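Local coordinates for CDP-glucose 4,6-dehydratase (Salmonella enterica subsp. enterica serovar Typhi, PDB 1WVG), which catalyses the NAD(+)-dependent dehydration of CDP-D-glucose to CDP-4-dehydro-6-deoxy-D-glucose, an early step in making the 3,6-dideoxy sugar precursor of the lipopolysaccharide O-antigen, at residues A170-F175 against K255-W260. Numbering follows the deposited sequence.
Sequences AFRNSF and KFSEGW
Arg172 alone carries the helix side of this contact, reaching from the last turns of helix 156-175 to the inverse gamma turn centred on Ser257, closed by Glu258 N to Phe256 O (2.9 Å), that leads from helix 253-256 into strand 259-262. The backbones stay well apart, with 8.0 Å between the CA atoms of Arg172 and Ser257, so a long side chain is needed to bridge them. Its first half is extended, with CG anti to the backbone N (chi1 -174°) and chi2 also anti; a bend at chi3 (-55°) then lays the guanidinium flat against the turn.

The close packing lies at Ser257 and the Glu258 backbone. Arg172 CD is 3.2 Å from Ser257 O and NE is 3.0 Å from the same oxygen, but that carbonyl sits over a face of the guanidinium, where NE cannot aim its N-H at it, so this is not a hydrogen bond. NE bonds instead to Leu188 O, in strand 187-197, which also accepts from Ser257 OG. Serine suits this place because its short hydroxyl reaches that shared carbonyl beside the arginine. Arg172 NH2 passes 3.5 Å from Glu258 CA.

On the looser side, Arg172 NH1 comes no nearer than 4.1 Å, to Ser257 O. The CB of Glu258 points away from the helix, which carries the carboxylate to its salt bridge with Lys309 and leaves backbone facing the arginine.

Glu258 and Trp260 make backbone hydrogen bonds to Ser190, setting 259-262 parallel to strand 187-197 of the Rossmann sheet. The chemistry thus implies a junction held indirectly: Arg172 and Ser257 are tied through one strand carbonyl, and van der Waals contact, perhaps aided by attraction between the guanidinium and Ser257 O, adds to this.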
ATOM      1  N   ALA A 170     -13.599  -6.199 -15.236  1.00 20.51           N
ATOM      2  CA  ALA A 170     -14.498  -7.307 -14.926  1.00 20.40           C
ATOM      3  C   ALA A 170     -14.944  -7.977 -16.228  1.00 27.47           C
ATOM      4  O   ALA A 170     -15.104  -9.199 -16.329  1.00 25.96           O
ATOM      5  CB  ALA A 170     -15.655  -6.913 -14.004  1.00 19.46           C
ATOM      6  N   PHE A 171     -15.128  -7.176 -17.283  1.00 27.12           N
ATOM      7  CA  PHE A 171     -15.500  -7.781 -18.545  1.00 24.76           C
ATOM      8  C   PHE A 171     -14.312  -8.588 -19.032  1.00 26.20           C
ATOM      9  O   PHE A 171     -14.433  -9.732 -19.479  1.00 25.04           O
ATOM     10  CB  PHE A 171     -15.888  -6.726 -19.594  1.00 20.15           C
ATOM     11  CG  PHE A 171     -17.382  -6.536 -19.634  1.00 24.21           C
ATOM     12  CD1 PHE A 171     -18.034  -5.853 -18.605  1.00 20.48           C
ATOM     13  CD2 PHE A 171     -18.155  -7.057 -20.677  1.00 25.24           C
ATOM     14  CE1 PHE A 171     -19.420  -5.661 -18.621  1.00 20.34           C
ATOM     15  CE2 PHE A 171     -19.543  -6.888 -20.700  1.00 28.06           C
ATOM     16  CZ  PHE A 171     -20.175  -6.180 -19.674  1.00 24.38           C
ATOM     17  N   ARG A 172     -13.151  -7.957 -18.921  1.00 18.14           N
ATOM     18  CA  ARG A 172     -11.960  -8.625 -19.336  1.00 20.85           C
ATOM     19  C   ARG A 172     -11.824  -9.949 -18.634  1.00 30.62           C
ATOM     20  O   ARG A 172     -11.623 -10.963 -19.283  1.00 26.83           O
ATOM     21  CB  ARG A 172     -10.707  -7.835 -19.077  1.00 17.29           C
ATOM     22  CG  ARG A 172      -9.481  -8.512 -19.663  1.00 18.54           C
ATOM     23  CD  ARG A 172      -8.203  -7.700 -19.423  1.00 25.23           C
ATOM     24  NE  ARG A 172      -8.164  -6.281 -19.872  1.00 24.92           N
ATOM     25  CZ  ARG A 172      -8.131  -5.216 -19.031  1.00 46.06           C
ATOM     26  NH1 ARG A 172      -8.168  -5.369 -17.703  1.00 24.93           N
ATOM     27  NH2 ARG A 172      -8.070  -3.957 -19.504  1.00 24.04           N
ATOM     28  N   ASN A 173     -11.934  -9.924 -17.303  1.00 25.76           N
ATOM     29  CA  ASN A 173     -11.805 -11.115 -16.464  1.00 20.15           C
ATOM     30  C   ASN A 173     -12.801 -12.208 -16.778  1.00 21.99           C
ATOM     31  O   ASN A 173     -12.436 -13.372 -17.008  1.00 30.93           O
ATOM     32  CB  ASN A 173     -11.839 -10.813 -14.947  1.00 16.43           C
ATOM     33  CG  ASN A 173     -10.484 -10.408 -14.399  1.00 63.23           C
ATOM     34  OD1 ASN A 173      -9.437 -10.870 -14.899  1.00 61.87           O
ATOM     35  ND2 ASN A 173     -10.500  -9.551 -13.373  1.00 44.51           N
ATOM     36  N   SER A 174     -14.048 -11.828 -16.802  1.00 21.19           N
ATOM     37  CA  SER A 174     -15.137 -12.754 -17.031  1.00 19.85           C
ATOM     38  C   SER A 174     -15.427 -13.184 -18.449  1.00 31.25           C
ATOM     39  O   SER A 174     -15.929 -14.301 -18.648  1.00 30.72           O
ATOM     40  CB  SER A 174     -16.432 -12.102 -16.595  1.00 22.93           C
ATOM     41  OG  SER A 174     -16.289 -11.460 -15.358  1.00 52.45           O
ATOM     42  N   PHE A 175     -15.201 -12.270 -19.396  1.00 25.81           N
ATOM     43  CA  PHE A 175     -15.543 -12.570 -20.765  1.00 23.69           C
ATOM     44  C   PHE A 175     -14.453 -12.529 -21.824  1.00 27.27           C
ATOM     45  O   PHE A 175     -14.576 -13.195 -22.846  1.00 30.28           O
ATOM     46  CB  PHE A 175     -16.711 -11.672 -21.151  1.00 23.31           C
ATOM     47  CG  PHE A 175     -17.834 -11.633 -20.141  1.00 26.82           C
ATOM     48  CD1 PHE A 175     -18.220 -10.426 -19.556  1.00 32.82           C
ATOM     49  CD2 PHE A 175     -18.554 -12.780 -19.794  1.00 29.04           C
ATOM     50  CE1 PHE A 175     -19.278 -10.350 -18.645  1.00 24.82           C
ATOM     51  CE2 PHE A 175     -19.601 -12.723 -18.872  1.00 28.68           C
ATOM     52  CZ  PHE A 175     -19.968 -11.508 -18.287  1.00 28.92           C
ATOM     53  N   LYS A 255      -1.531 -10.247 -24.431  1.00 28.98           N
ATOM     54  CA  LYS A 255      -0.402  -9.465 -23.933  1.00 22.66           C
ATOM     55  C   LYS A 255      -0.598  -7.990 -23.561  1.00 38.09           C
ATOM     56  O   LYS A 255       0.035  -7.497 -22.611  1.00 29.94           O
ATOM     57  CB  LYS A 255       0.780  -9.547 -24.886  1.00 34.94           C
ATOM     58  CG  LYS A 255       2.072  -9.052 -24.242  1.00 39.66           C
ATOM     59  CD  LYS A 255       3.150  -8.628 -25.231  1.00 59.73           C
ATOM     60  CE  LYS A 255       4.450  -9.421 -25.130  1.00 87.59           C
ATOM     61  NZ  LYS A 255       5.264  -9.381 -26.372  1.00100.00           N
ATOM     62  N   PHE A 256      -1.391  -7.237 -24.334  1.00 33.32           N
ATOM     63  CA  PHE A 256      -1.544  -5.821 -24.021  1.00 24.20           C
ATOM     64  C   PHE A 256      -2.895  -5.483 -23.451  1.00 21.75           C
ATOM     65  O   PHE A 256      -3.234  -4.332 -23.344  1.00 17.93           O
ATOM     66  CB  PHE A 256      -1.280  -4.981 -25.266  1.00 25.60           C
ATOM     67  CG  PHE A 256       0.111  -5.232 -25.728  1.00 33.18           C
ATOM     68  CD1 PHE A 256       0.345  -6.196 -26.711  1.00 33.36           C
ATOM     69  CD2 PHE A 256       1.181  -4.519 -25.179  1.00 32.58           C
ATOM     70  CE1 PHE A 256       1.653  -6.450 -27.124  1.00 28.99           C
ATOM     71  CE2 PHE A 256       2.500  -4.779 -25.555  1.00 29.21           C
ATOM     72  CZ  PHE A 256       2.716  -5.753 -26.536  1.00 23.50           C
ATOM     73  N   SER A 257      -3.666  -6.515 -23.130  1.00 18.46           N
ATOM     74  CA  SER A 257      -5.014  -6.422 -22.583  1.00 25.99           C
ATOM     75  C   SER A 257      -4.985  -6.008 -21.104  1.00 30.30           C
ATOM     76  O   SER A 257      -5.189  -6.817 -20.200  1.00 26.44           O
ATOM     77  CB  SER A 257      -5.736  -7.757 -22.825  1.00 20.94           C
ATOM     78  OG  SER A 257      -7.119  -7.683 -22.522  1.00 40.67           O
ATOM     79  N   GLU A 258      -4.695  -4.717 -20.878  1.00 22.22           N
ATOM     80  CA  GLU A 258      -4.581  -4.111 -19.548  1.00 25.11           C
ATOM     81  C   GLU A 258      -4.742  -2.583 -19.565  1.00 22.02           C
ATOM     82  O   GLU A 258      -5.183  -2.003 -20.540  1.00 16.25           O
ATOM     83  CB  GLU A 258      -3.234  -4.483 -18.913  1.00 23.16           C
ATOM     84  CG  GLU A 258      -2.078  -4.419 -19.910  1.00 37.06           C
ATOM     85  CD  GLU A 258      -0.832  -5.010 -19.326  1.00 35.16           C
ATOM     86  OE1 GLU A 258      -0.172  -4.445 -18.488  1.00 29.38           O
ATOM     87  OE2 GLU A 258      -0.545  -6.187 -19.804  1.00 71.66           O
ATOM     88  N   GLY A 259      -4.349  -1.925 -18.490  1.00 16.10           N
ATOM     89  CA  GLY A 259      -4.461  -0.492 -18.399  1.00 13.39           C
ATOM     90  C   GLY A 259      -3.173   0.199 -18.737  1.00 16.34           C
ATOM     91  O   GLY A 259      -2.084  -0.271 -18.405  1.00 15.74           O
ATOM     92  N   TRP A 260      -3.334   1.334 -19.409  1.00 14.19           N
ATOM     93  CA  TRP A 260      -2.208   2.119 -19.839  1.00 17.46           C
ATOM     94  C   TRP A 260      -2.419   3.609 -19.645  1.00 29.63           C
ATOM     95  O   TRP A 260      -3.476   4.098 -20.043  1.00 26.87           O
ATOM     96  CB  TRP A 260      -2.011   1.874 -21.365  1.00 15.46           C
ATOM     97  CG  TRP A 260      -1.764   0.410 -21.705  1.00 17.40           C
ATOM     98  CD1 TRP A 260      -2.690  -0.527 -22.049  1.00 15.41           C
ATOM     99  CD2 TRP A 260      -0.485  -0.249 -21.708  1.00 16.93           C
ATOM    100  NE1 TRP A 260      -2.059  -1.707 -22.294  1.00 16.66           N
ATOM    101  CE2 TRP A 260      -0.716  -1.574 -22.081  1.00 22.79           C
ATOM    102  CE3 TRP A 260       0.830   0.190 -21.471  1.00 20.31           C
ATOM    103  CZ2 TRP A 260       0.341  -2.476 -22.202  1.00 22.19           C
ATOM    104  CZ3 TRP A 260       1.877  -0.687 -21.607  1.00 18.07           C
ATOM    105  CH2 TRP A 260       1.603  -2.005 -21.957  1.00 15.74           C
TER